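Local coordinates for protein acyl-CoA hydrolase (Bacillus halodurans, PDB 1VPM) that binds coenzyme A and probably hydrolyses the thioester bond of long-chain fatty acyl-CoA, at residues K45-I50 with V74-S79; E52-T57 with L124-V129; E101-V106 with K149-T154. All coordinates share one frame; numbering follows the deposited sequence.

All three contacts are buried, and all reach the same antiparallel sheet. Interactions 1 and 2 share helix 43-62, which packs on one face of that sheet, and they touch where Ile50 meets Leu124. Interaction 3 lies on the other face, where helix 146-166 packs on strand 99-109. Interaction 2 is the plainest core: small and apolar side chains meet without polar groups between them. Interaction 1 is also apolar, but it sits at the subunit interface and borders the thiol end of coenzyme A. Interaction 3 has one apolar overlap, with charged groups beside it. Val102 and Val104, between its outward residues, pack toward interaction 2.

Interaction 1: residues K45-I50 with V74-S79; sequences KVLAYI and VDFKSS. With COA (coenzyme A), chain D.
The ring of Phe76 meets Val46 edge-on. CG1 of Val46 lies in the ring plane, 3.9 Å from Phe76 CE1, and the two side chains run alongside each other with their ends pointing opposite ways. CG2, the other branch of Val46, turns to the ligand and sits 3.9 Å from C2P of coenzyme A. That carbon lies over one face of the Phe76 ring, near the rim. Val74 CG1 covers the opposite face, also off-centre. The ring is thus held between the ligand thiol arm and Val74, with the helix at its edge. This is the hot-dog fold: the sheet wraps helix 43-62, and Val74 and Asp75 pair antiparallel with a strand of the second subunit, so the sheet runs on across the interface. Leu47 lies at that interface and packs on Leu47 of the second subunit. With CG anti to the carbonyl carbon and chi2 extended (171°), Leu47 CD2 comes to 3.8 Å from Val74 CG2. Two hydrogen bonds hold the ligand here, to a backbone carbonyl and a carboxylate. Phe76 O accepts from N8P of coenzyme A at 3.2 Å, with an N-H...O angle of 154°. Asp75 OD1 takes the adenine N6A at 3.1 Å in a nearly straight bond (168°). The same oxygen forms a salt bridge with Arg165 of the second subunit. This coenzyme A is also hydrogen-bonded to that subunit, so the site is shared.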
loop_
_atom_site.group_PDB
_atom_site.type_symbol
_atom_site.label_atom_id
_atom_site.label_comp_id
_atom_site.label_asym_id
_atom_site.label_seq_id
_atom_site.Cartn_x
_atom_site.Cartn_y
_atom_site.Cartn_z
ATOM N N LYS A 45 -4.132 7.264 -10.673
ATOM C CA LYS A 45 -4.544 5.915 -10.313
ATOM C C LYS A 45 -5.107 5.220 -11.555
ATOM O O LYS A 45 -4.832 4.057 -11.804
ATOM C CB LYS A 45 -5.622 5.947 -9.211
ATOM C CG LYS A 45 -5.110 6.218 -7.825
ATOM C CD LYS A 45 -4.234 5.051 -7.349
ATOM C CE LYS A 45 -4.848 3.667 -7.650
ATOM N NZ LYS A 45 -4.350 2.606 -6.676
ATOM N N VAL A 46 -5.904 5.948 -12.335
ATOM C CA VAL A 46 -6.480 5.420 -13.559
ATOM C C VAL A 46 -5.386 5.060 -14.583
ATOM O O VAL A 46 -5.338 3.928 -15.120
ATOM C CB VAL A 46 -7.517 6.353 -14.187
ATOM C CG1 VAL A 46 -8.058 5.671 -15.385
ATOM C CG2 VAL A 46 -8.655 6.699 -13.222
ATOM N N LEU A 47 -4.405 5.943 -14.707
ATOM C CA LEU A 47 -3.259 5.613 -15.505
ATOM C C LEU A 47 -2.485 4.379 -15.044
ATOM O O LEU A 47 -2.070 3.566 -15.937
ATOM C CB LEU A 47 -2.296 6.844 -15.611
ATOM C CG LEU A 47 -2.880 8.095 -16.273
ATOM C CD1 LEU A 47 -1.932 9.264 -16.123
ATOM C CD2 LEU A 47 -3.256 7.887 -17.704
ATOM N N ALA A 48 -2.309 4.243 -13.741
ATOM C CA ALA A 48 -1.606 3.088 -13.135
ATOM C C ALA A 48 -2.353 1.803 -13.533
ATOM O O ALA A 48 -1.749 0.784 -13.951
ATOM C CB ALA A 48 -1.515 3.178 -11.596
ATOM N N TYR A 49 -3.668 1.847 -13.398
ATOM C CA TYR A 49 -4.507 0.673 -13.730
ATOM C C TYR A 49 -4.509 0.346 -15.204
ATOM O O TYR A 49 -4.473 -0.846 -15.587
ATOM C CB TYR A 49 -5.933 0.862 -13.272
ATOM C CG TYR A 49 -6.142 1.006 -11.800
ATOM C CD1 TYR A 49 -5.313 0.394 -10.882
ATOM C CD2 TYR A 49 -7.280 1.687 -11.340
ATOM C CE1 TYR A 49 -5.574 0.507 -9.523
ATOM C CE2 TYR A 49 -7.561 1.756 -10.009
ATOM C CZ TYR A 49 -6.689 1.205 -9.115
ATOM O OH TYR A 49 -6.963 1.289 -7.779
ATOM N N ILE A 50 -4.469 1.366 -16.070
ATOM C CA ILE A 50 -4.380 1.187 -17.511
ATOM C C ILE A 50 -3.070 0.456 -17.899
ATOM O O ILE A 50 -3.089 -0.502 -18.665
ATOM C CB ILE A 50 -4.464 2.552 -18.231
ATOM C CG1 ILE A 50 -5.888 3.098 -18.248
ATOM C CG2 ILE A 50 -3.946 2.497 -19.687
ATOM C CD1 ILE A 50 -5.967 4.515 -18.605
ATOM N N VAL A 74 -4.235 10.544 -23.174
ATOM C CA VAL A 74 -5.381 9.982 -22.446
ATOM C C VAL A 74 -6.277 11.167 -22.054
ATOM O O VAL A 74 -5.844 12.052 -21.317
ATOM C CB VAL A 74 -5.000 9.252 -21.172
ATOM C CG1 VAL A 74 -6.240 8.763 -20.480
ATOM C CG2 VAL A 74 -4.094 8.076 -21.455
ATOM N N ASP A 75 -7.501 11.219 -22.598
ATOM C CA ASP A 75 -8.440 12.304 -22.313
ATOM C C ASP A 75 -9.511 11.710 -21.416
ATOM O O ASP A 75 -10.123 10.714 -21.766
ATOM C CB ASP A 75 -9.042 12.830 -23.592
ATOM C CG ASP A 75 -8.058 13.584 -24.425
ATOM O OD1 ASP A 75 -7.466 14.559 -23.919
ATOM O OD2 ASP A 75 -7.864 13.214 -25.604
ATOM N N PHE A 76 -9.687 12.272 -20.234
ATOM C CA PHE A 76 -10.675 11.790 -19.286
ATOM C C PHE A 76 -12.028 12.406 -19.570
ATOM O O PHE A 76 -12.230 13.593 -19.353
ATOM C CB PHE A 76 -10.287 12.053 -17.831
ATOM C CG PHE A 76 -9.044 11.329 -17.411
ATOM C CD1 PHE A 76 -9.114 9.971 -17.115
ATOM C CD2 PHE A 76 -7.823 11.942 -17.408
ATOM C CE1 PHE A 76 -7.968 9.271 -16.755
ATOM C CE2 PHE A 76 -6.664 11.226 -17.055
ATOM C CZ PHE A 76 -6.775 9.888 -16.696
ATOM N N LYS A 77 -12.931 11.557 -20.029
ATOM C CA LYS A 77 -14.294 11.937 -20.427
ATOM C C LYS A 77 -15.238 12.081 -19.255
ATOM O O LYS A 77 -16.237 12.799 -19.335
ATOM C CB LYS A 77 -14.844 10.884 -21.400
ATOM C CG LYS A 77 -14.078 10.722 -22.673
ATOM C CD LYS A 77 -14.521 9.472 -23.439
ATOM N N SER A 78 -14.921 11.399 -18.169
ATOM C CA SER A 78 -15.740 11.448 -16.960
ATOM C C SER A 78 -14.864 11.030 -15.810
ATOM O O SER A 78 -13.750 10.595 -16.022
ATOM C CB SER A 78 -16.965 10.524 -17.093
ATOM O OG SER A 78 -16.593 9.196 -17.407
ATOM N N SER A 79 -15.400 11.178 -14.603
ATOM C CA SER A 79 -14.698 10.833 -13.373
ATOM C C SER A 79 -15.259 9.562 -12.787
ATOM O O SER A 79 -16.207 8.942 -13.300
ATOM C CB SER A 79 -14.846 11.960 -12.388
ATOM O OG SER A 79 -16.216 12.275 -12.212
HETATM N N1A COA D . -7.820 17.908 -22.429
HETATM C C2A COA D . -7.374 19.179 -22.204
HETATM N N3A COA D . -8.266 20.146 -21.708
HETATM C C4A COA D . -9.561 19.808 -21.444
HETATM C C5A COA D . -10.029 18.505 -21.684
HETATM C C6A COA D . -9.153 17.539 -22.191
HETATM N N6A COA D . -9.637 16.338 -22.557
HETATM N N7A COA D . -11.358 18.470 -21.357
HETATM C C8A COA D . -11.726 19.706 -20.916
HETATM N N9A COA D . -10.631 20.532 -20.973
HETATM C C1B COA D . -10.546 21.870 -20.420
HETATM C C2B COA D . -11.433 22.814 -21.201
HETATM O O2B COA D . -10.814 23.200 -22.399
HETATM C C3B COA D . -11.605 23.945 -20.200
HETATM O O3B COA D . -10.532 24.841 -20.432
HETATM P P3B COA D . -10.581 26.404 -20.115
HETATM O O7A COA D . -10.992 27.109 -21.344
HETATM O O8A COA D . -9.274 26.956 -19.709
HETATM O O9A COA D . -11.496 26.581 -18.937
HETATM C C4B COA D . -11.562 23.217 -18.848
HETATM O O4B COA D . -11.128 21.888 -19.142
HETATM C C5B COA D . -12.920 23.111 -18.148
HETATM O O5B COA D . -13.827 22.462 -19.038
HETATM P P1A COA D . -15.335 23.008 -19.366
HETATM O O1A COA D . -15.636 22.748 -20.828
HETATM O O2A COA D . -15.515 24.451 -18.941
HETATM O O3A COA D . -16.323 22.160 -18.414
HETATM P P2A COA D . -16.520 20.554 -18.352
HETATM O O4A COA D . -16.580 19.992 -19.764
HETATM O O5A COA D . -17.744 20.314 -17.483
HETATM O O6A COA D . -15.230 19.965 -17.555
HETATM C CBP COA D . -13.619 18.220 -17.287
HETATM C CCP COA D . -14.167 19.300 -18.219
HETATM C CDP COA D . -12.216 17.808 -17.744
HETATM C CEP COA D . -13.532 18.851 -15.880
HETATM C CAP COA D . -14.582 16.998 -17.297
HETATM O OAP COA D . -14.808 16.411 -18.574
HETATM C C9P COA D . -14.101 15.953 -16.309
HETATM O O9P COA D . -14.433 16.167 -14.956
HETATM N N8P COA D . -13.374 14.893 -16.697
HETATM C C7P COA D . -12.965 13.967 -15.659
HETATM C C6P COA D . -11.755 14.495 -14.881
HETATM C C5P COA D . -11.292 13.476 -13.860
HETATM O O5P COA D . -12.059 13.181 -12.919
HETATM N N4P COA D . -10.086 12.925 -14.031
HETATM C C3P COA D . -9.543 11.999 -13.073
HETATM C C2P COA D . -9.627 10.510 -13.409
HETATM S S1P COA D . -11.168 9.782 -14.111
#

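Interaction 2: residues E52-T57 with L124-V129; sequences EIAALT and LTMVAV. With COA (coenzyme A), chain B.
Ala54 and Leu124 make the closest side-chain contact between the helix and the strand. Ala54 CB faces the forked end of Leu124, 3.9 Å from CD2 and slightly farther from CD1. The other apolar partner is Met126, modelled as selenomethionine. Its chain bends at both chi2 (-56°) and chi3 (-66°). The bends lay SE beside Ala54, 4.2 Å from its CB, and carry the methyl CE to Ala55, 3.8 Å from the CA. CE therefore rests on the helix backbone as much as on a side chain. The two short alanines let the strand residues come close to the helix. The segment axes approach to 9.2 Å and cross at -43°. This is the hot-dog arrangement, in which the long helix 43-62 is the sausage and the curved antiparallel sheet the bun. Val102 of the neighbouring strand 99-109 packs on both Ala54 and Met126 and continues the apolar layer.

Between the two segments the contact is apolar; the side-chain hydrogen bond within them is in the helix. Thr57 OG1 donates to Ile53 O at 2.8 Å from above the carbonyl plane. The backbone N of Thr57 reaches the same oxygen from the opposite face, so two donors hold it.

Ligand contacts lie on the other side of the strand. Thr125 CG2 sits 3.3 Å from adenine N3A of coenzyme A, and Val127 CG2 is 3.4 Å from the ribose O4B. CG2 of Thr125 is anti to the backbone N, which turns the methyl to the base. A glycine at Thr125 would take away this methyl and hydroxyl, and would probably open a gap beside the adenine that lets the base shift. Thr68 and Ser70, on the neighbouring strand 65-75, also belong to this coenzyme A pocket.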
loop_
_atom_site.group_PDB
_atom_site.type_symbol
_atom_site.label_atom_id
_atom_site.label_comp_id
_atom_site.label_asym_id
_atom_site.label_seq_id
_atom_site.Cartn_x
_atom_site.Cartn_y
_atom_site.Cartn_z
ATOM N N GLU A 52 -1.261 -1.432 -15.905
ATOM C CA GLU A 52 -1.301 -2.763 -15.290
ATOM C C GLU A 52 -1.993 -3.721 -16.219
ATOM O O GLU A 52 -1.508 -4.849 -16.458
ATOM C CB GLU A 52 -2.035 -2.696 -13.934
ATOM C CG GLU A 52 -1.976 -3.931 -13.118
ATOM C CD GLU A 52 -2.753 -3.825 -11.802
ATOM O OE1 GLU A 52 -2.769 -2.726 -11.180
ATOM O OE2 GLU A 52 -3.343 -4.852 -11.437
ATOM N N ILE A 53 -3.141 -3.304 -16.740
ATOM C CA ILE A 53 -3.923 -4.211 -17.593
ATOM C C ILE A 53 -3.189 -4.359 -18.930
ATOM O O ILE A 53 -3.189 -5.418 -19.535
ATOM C CB ILE A 53 -5.392 -3.817 -17.721
ATOM C CG1 ILE A 53 -6.222 -4.981 -18.290
ATOM C CG2 ILE A 53 -5.611 -2.640 -18.472
ATOM C CD1 ILE A 53 -7.680 -4.816 -18.153
ATOM N N ALA A 54 -2.532 -3.322 -19.393
ATOM C CA ALA A 54 -1.788 -3.441 -20.630
ATOM C C ALA A 54 -0.627 -4.406 -20.551
ATOM O O ALA A 54 -0.351 -5.119 -21.518
ATOM C CB ALA A 54 -1.336 -2.078 -21.112
ATOM N N ALA A 55 0.086 -4.379 -19.442
ATOM C CA ALA A 55 1.198 -5.293 -19.165
ATOM C C ALA A 55 0.683 -6.719 -19.149
ATOM O O ALA A 55 1.301 -7.599 -19.748
ATOM C CB ALA A 55 1.843 -4.970 -17.868
ATOM N N LEU A 56 -0.429 -6.967 -18.443
ATOM C CA LEU A 56 -1.008 -8.300 -18.425
ATOM C C LEU A 56 -1.388 -8.801 -19.808
ATOM O O LEU A 56 -1.072 -9.946 -20.183
ATOM C CB LEU A 56 -2.213 -8.365 -17.461
ATOM C CG LEU A 56 -1.945 -8.389 -15.957
ATOM C CD1 LEU A 56 -3.190 -7.996 -15.216
ATOM C CD2 LEU A 56 -1.459 -9.774 -15.521
ATOM N N THR A 57 -2.050 -7.944 -20.545
ATOM C CA THR A 57 -2.438 -8.227 -21.922
ATOM C C THR A 57 -1.248 -8.608 -22.820
ATOM O O THR A 57 -1.260 -9.612 -23.566
ATOM C CB THR A 57 -3.214 -7.037 -22.457
ATOM O OG1 THR A 57 -4.377 -6.822 -21.595
ATOM C CG2 THR A 57 -3.654 -7.251 -23.897
ATOM N N LEU A 124 -1.408 1.938 -25.812
ATOM C CA LEU A 124 -0.072 1.866 -25.355
ATOM C C LEU A 124 0.797 1.032 -26.285
ATOM O O LEU A 124 0.301 0.206 -27.076
ATOM C CB LEU A 124 -0.043 1.226 -23.978
ATOM C CG LEU A 124 -0.744 1.948 -22.837
ATOM C CD1 LEU A 124 -2.215 1.592 -22.825
ATOM C CD2 LEU A 124 -0.124 1.588 -21.449
ATOM N N THR A 125 2.088 1.246 -26.181
ATOM C CA THR A 125 3.046 0.425 -26.918
ATOM C C THR A 125 3.857 -0.342 -25.886
ATOM O O THR A 125 4.637 0.258 -25.091
ATOM C CB THR A 125 3.949 1.262 -27.821
ATOM O OG1 THR A 125 3.175 1.940 -28.836
ATOM C CG2 THR A 125 4.946 0.346 -28.538
HETATM N N MSE A 126 3.741 -1.676 -25.946
HETATM C CA MSE A 126 4.433 -2.566 -25.042
HETATM C C MSE A 126 5.499 -3.305 -25.828
HETATM O O MSE A 126 5.259 -3.657 -26.960
HETATM C CB MSE A 126 3.449 -3.587 -24.451
HETATM C CG MSE A 126 2.187 -3.019 -23.813
HETATM SE SE MSE A 126 2.628 -1.679 -22.361
HETATM C CE MSE A 126 3.433 -2.940 -21.198
ATOM N N VAL A 127 6.641 -3.568 -25.206
ATOM C CA VAL A 127 7.753 -4.260 -25.852
ATOM C C VAL A 127 8.066 -5.492 -25.073
ATOM O O VAL A 127 8.265 -5.404 -23.886
ATOM C CB VAL A 127 8.992 -3.334 -26.008
ATOM C CG1 VAL A 127 10.150 -4.099 -26.601
ATOM C CG2 VAL A 127 8.637 -2.175 -26.920
ATOM N N ALA A 128 8.074 -6.645 -25.728
ATOM C CA ALA A 128 8.472 -7.906 -25.079
ATOM C C ALA A 128 9.971 -7.918 -24.919
ATOM O O ALA A 128 10.680 -7.506 -25.851
ATOM C CB ALA A 128 8.046 -9.090 -25.951
ATOM N N VAL A 129 10.452 -8.381 -23.775
ATOM C CA VAL A 129 11.870 -8.476 -23.495
ATOM C C VAL A 129 12.282 -9.869 -23.028
ATOM O O VAL A 129 11.504 -10.538 -22.334
ATOM C CB VAL A 129 12.349 -7.411 -22.492
ATOM C CG1 VAL A 129 12.049 -6.018 -23.022
ATOM C CG2 VAL A 129 11.792 -7.607 -21.082
HETATM N N1A COA B . 6.696 4.545 -28.626
HETATM C C2A COA B . 6.238 3.513 -29.394
HETATM N N3A COA B . 7.132 2.508 -29.805
HETATM C C4A COA B . 8.441 2.563 -29.425
HETATM C C5A COA B . 8.922 3.629 -28.644
HETATM C C6A COA B . 8.043 4.640 -28.243
HETATM N N6A COA B . 8.532 5.730 -27.623
HETATM N N7A COA B . 10.262 3.432 -28.447
HETATM C C8A COA B . 10.626 2.278 -29.073
HETATM N N9A COA B . 9.515 1.744 -29.680
HETATM C C1B COA B . 9.430 0.431 -30.289
HETATM C C2B COA B . 10.272 0.383 -31.544
HETATM O O2B COA B . 9.603 0.994 -32.615
HETATM C C3B COA B . 10.462 -1.116 -31.708
HETATM O O3B COA B . 9.367 -1.569 -32.485
HETATM P P3B COA B . 9.402 -2.858 -33.425
HETATM O O7A COA B . 9.756 -2.422 -34.789
HETATM O O8A COA B . 8.102 -3.551 -33.510
HETATM O O9A COA B . 10.357 -3.830 -32.794
HETATM C C4B COA B . 10.481 -1.621 -30.258
HETATM O O4B COA B . 10.058 -0.513 -29.461
HETATM C C5B COA B . 11.866 -2.044 -29.757
HETATM O O5B COA B . 12.749 -0.934 -29.913
HETATM P P1A COA B . 14.235 -1.037 -30.593
HETATM O O1A COA B . 14.486 0.221 -31.399
HETATM O O2A COA B . 14.407 -2.323 -31.375
HETATM O O3A COA B . 15.271 -1.150 -29.362
HETATM P P2A COA B . 15.497 -0.106 -28.144
HETATM O O4A COA B . 15.514 1.315 -28.685
HETATM O O5A COA B . 16.755 -0.564 -27.426
HETATM O O6A COA B . 14.247 -0.316 -27.125
HETATM C CBP COA B . 12.675 0.640 -25.598
HETATM C CCP COA B . 13.171 0.606 -27.043
HETATM C CDP COA B . 11.263 1.232 -25.551
HETATM C CEP COA B . 12.630 -0.824 -25.110
HETATM C CAP COA B . 13.657 1.489 -24.740
HETATM O OAP COA B . 13.845 2.830 -25.178
HETATM C C9P COA B . 13.229 1.460 -23.285
HETATM O O9P COA B . 13.608 0.324 -22.542
HETATM N N8P COA B . 12.506 2.450 -22.739
HETATM C C7P COA B . 12.151 2.304 -21.341
HETATM C C6P COA B . 10.962 1.355 -21.160
HETATM C C5P COA B . 10.554 1.284 -19.703
HETATM O O5P COA B . 11.359 0.802 -18.879
HETATM N N4P COA B . 9.352 1.763 -19.369
HETATM C C3P COA B . 8.859 1.674 -18.020
HETATM C C2P COA B . 8.955 2.930 -17.152
HETATM S S1P COA B . 10.480 3.964 -17.147
#

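Interaction 3: residues E101-V106 with K149-T154; sequences EVYVRV and KRLYET
Leu151 lays its CD1 methyl over one face of the Tyr103 ring, 4.2 Å from CG and displaced toward the rim. The two side chains meet at a slant. A chi1 of 166° sends the ring of Tyr103 toward the helix, and a chi2 of 81° turns its face to Leu151. The backbone N of Arg105 lies over the opposite face, also near the rim. The ring is thus set between its own strand and the helix. Tyr103 OH is hydrogen-bonded to Glu121 on the adjacent strand, and Arg105 NH1 adds a weak bond to Tyr103 OH at 3.3 Å. The guanidinium of Arg105 is salt-bridged through NE to Glu89 and through NH1 to Glu147.

Beside this overlap the contact turns polar. Glu101 extends toward the helix, but its OE1 stays 4.4 Å from Leu151 O. Arg158 bridges the two: its NH2 forms a salt bridge with Glu101 OE1 and a hydrogen bond with Leu151 O. Arg162 pairs with Glu101 OE2, and Thr93 OG1 is hydrogen-bonded to OE1. The buried carboxylate is therefore well supplied with partners. In the helix, Thr154 OG1 donates to Arg150 O at 2.8 Å, tilted 26° from the carbonyl plane.

Helix 146-166 here packs on the outer face of the hot-dog sheet, opposite the central helix 43-62. Farther along, it brings Lys159 and Arg162 to the coenzyme A pocket.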
loop_
_atom_site.group_PDB
_atom_site.type_symbol
_atom_site.label_atom_id
_atom_site.label_comp_id
_atom_site.label_asym_id
_atom_site.label_seq_id
_atom_site.Cartn_x
_atom_site.Cartn_y
_atom_site.Cartn_z
ATOM N N GLU A 101 0.852 -2.955 -29.961
ATOM C CA GLU A 101 -0.097 -1.945 -29.563
ATOM C C GLU A 101 -1.192 -2.601 -28.717
ATOM O O GLU A 101 -1.745 -3.654 -29.081
ATOM C CB GLU A 101 -0.742 -1.283 -30.798
ATOM C CG GLU A 101 -1.666 -0.160 -30.414
ATOM C CD GLU A 101 -2.349 0.469 -31.639
ATOM O OE1 GLU A 101 -3.127 -0.252 -32.332
ATOM O OE2 GLU A 101 -2.040 1.642 -31.931
ATOM N N VAL A 102 -1.453 -1.986 -27.578
ATOM C CA VAL A 102 -2.495 -2.423 -26.661
ATOM C C VAL A 102 -3.551 -1.306 -26.537
ATOM O O VAL A 102 -3.229 -0.136 -26.288
ATOM C CB VAL A 102 -1.943 -2.835 -25.291
ATOM C CG1 VAL A 102 -3.083 -3.230 -24.359
ATOM C CG2 VAL A 102 -0.933 -3.968 -25.427
ATOM N N TYR A 103 -4.779 -1.657 -26.843
ATOM C CA TYR A 103 -5.935 -0.775 -26.606
ATOM C C TYR A 103 -6.531 -1.098 -25.246
ATOM O O TYR A 103 -6.745 -2.269 -24.894
ATOM C CB TYR A 103 -6.969 -0.973 -27.736
ATOM C CG TYR A 103 -8.336 -0.390 -27.428
ATOM C CD1 TYR A 103 -8.594 0.958 -27.597
ATOM C CD2 TYR A 103 -9.367 -1.205 -26.924
ATOM C CE1 TYR A 103 -9.872 1.489 -27.308
ATOM C CE2 TYR A 103 -10.628 -0.697 -26.665
ATOM C CZ TYR A 103 -10.875 0.632 -26.804
ATOM O OH TYR A 103 -12.141 1.068 -26.522
ATOM N N VAL A 104 -6.819 -0.052 -24.480
ATOM C CA VAL A 104 -7.470 -0.165 -23.203
ATOM C C VAL A 104 -8.679 0.766 -23.155
ATOM O O VAL A 104 -8.562 1.920 -23.426
ATOM C CB VAL A 104 -6.506 0.142 -22.039
ATOM C CG1 VAL A 104 -7.206 -0.005 -20.709
ATOM C CG2 VAL A 104 -5.298 -0.801 -22.042
ATOM N N ARG A 105 -9.806 0.238 -22.655
ATOM C CA ARG A 105 -11.009 1.039 -22.359
ATOM C C ARG A 105 -11.304 0.939 -20.879
ATOM O O ARG A 105 -11.192 -0.141 -20.246
ATOM C CB ARG A 105 -12.205 0.642 -23.198
ATOM C CG ARG A 105 -12.503 -0.825 -23.374
ATOM C CD ARG A 105 -13.864 -0.992 -24.109
ATOM N NE ARG A 105 -13.968 -2.308 -24.727
ATOM C CZ ARG A 105 -14.103 -2.502 -26.043
ATOM N NH1 ARG A 105 -14.105 -1.496 -26.909
ATOM N NH2 ARG A 105 -14.186 -3.733 -26.507
ATOM N N VAL A 106 -11.720 2.067 -20.322
ATOM C CA VAL A 106 -12.039 2.172 -18.898
ATOM C C VAL A 106 -13.464 2.760 -18.749
ATOM O O VAL A 106 -13.817 3.770 -19.363
ATOM C CB VAL A 106 -11.035 3.082 -18.171
ATOM C CG1 VAL A 106 -11.387 3.146 -16.702
ATOM C CG2 VAL A 106 -9.580 2.655 -18.412
ATOM N N LYS A 149 -10.804 -5.642 -36.383
ATOM C CA LYS A 149 -10.299 -5.459 -37.732
ATOM C C LYS A 149 -10.074 -3.988 -37.986
ATOM O O LYS A 149 -9.068 -3.595 -38.599
ATOM C CB LYS A 149 -11.280 -6.011 -38.744
ATOM C CG LYS A 149 -11.360 -7.536 -38.696
ATOM C CD LYS A 149 -12.436 -7.978 -39.651
ATOM C CE LYS A 149 -12.975 -9.329 -39.453
ATOM N NZ LYS A 149 -14.083 -9.432 -40.521
ATOM N N ARG A 150 -11.015 -3.146 -37.536
ATOM C CA ARG A 150 -10.868 -1.703 -37.748
ATOM C C ARG A 150 -9.610 -1.159 -37.010
ATOM O O ARG A 150 -8.845 -0.386 -37.583
ATOM C CB ARG A 150 -12.144 -0.956 -37.346
ATOM C CG ARG A 150 -11.971 0.528 -37.164
ATOM C CD ARG A 150 -13.268 1.259 -36.945
ATOM N NE ARG A 150 -13.973 0.813 -35.756
ATOM C CZ ARG A 150 -13.755 1.296 -34.535
ATOM N NH1 ARG A 150 -12.885 2.297 -34.314
ATOM N NH2 ARG A 150 -14.465 0.836 -33.539
ATOM N N LEU A 151 -9.395 -1.573 -35.770
ATOM C CA LEU A 151 -8.237 -1.138 -35.001
ATOM C C LEU A 151 -6.939 -1.643 -35.644
ATOM O O LEU A 151 -5.952 -0.921 -35.663
ATOM C CB LEU A 151 -8.357 -1.523 -33.555
ATOM C CG LEU A 151 -9.505 -0.841 -32.800
ATOM C CD1 LEU A 151 -9.575 -1.237 -31.328
ATOM C CD2 LEU A 151 -9.450 0.664 -32.926
ATOM N N TYR A 152 -6.927 -2.882 -36.115
ATOM C CA TYR A 152 -5.774 -3.431 -36.836
ATOM C C TYR A 152 -5.475 -2.615 -38.110
ATOM O O TYR A 152 -4.325 -2.275 -38.385
ATOM C CB TYR A 152 -6.004 -4.932 -37.059
ATOM C CG TYR A 152 -4.877 -5.688 -37.717
ATOM C CD1 TYR A 152 -4.733 -5.659 -39.068
ATOM C CD2 TYR A 152 -3.984 -6.446 -36.974
ATOM C CE1 TYR A 152 -3.728 -6.355 -39.689
ATOM C CE2 TYR A 152 -2.972 -7.170 -37.588
ATOM C CZ TYR A 152 -2.858 -7.096 -38.953
ATOM O OH TYR A 152 -1.885 -7.781 -39.591
ATOM N N GLU A 153 -6.502 -2.299 -38.884
ATOM C CA GLU A 153 -6.344 -1.571 -40.138
ATOM C C GLU A 153 -5.736 -0.183 -39.910
ATOM O O GLU A 153 -4.967 0.331 -40.779
ATOM C CB GLU A 153 -7.694 -1.386 -40.838
ATOM C CG GLU A 153 -8.233 -2.633 -41.532
ATOM N N THR A 154 -6.076 0.431 -38.786
ATOM C CA THR A 154 -5.704 1.806 -38.480
ATOM C C THR A 154 -4.441 1.927 -37.638
ATOM O O THR A 154 -3.981 3.038 -37.408
ATOM C CB THR A 154 -6.872 2.584 -37.805
ATOM O OG1 THR A 154 -7.375 1.848 -36.674
ATOM C CG2 THR A 154 -7.983 2.830 -38.864
#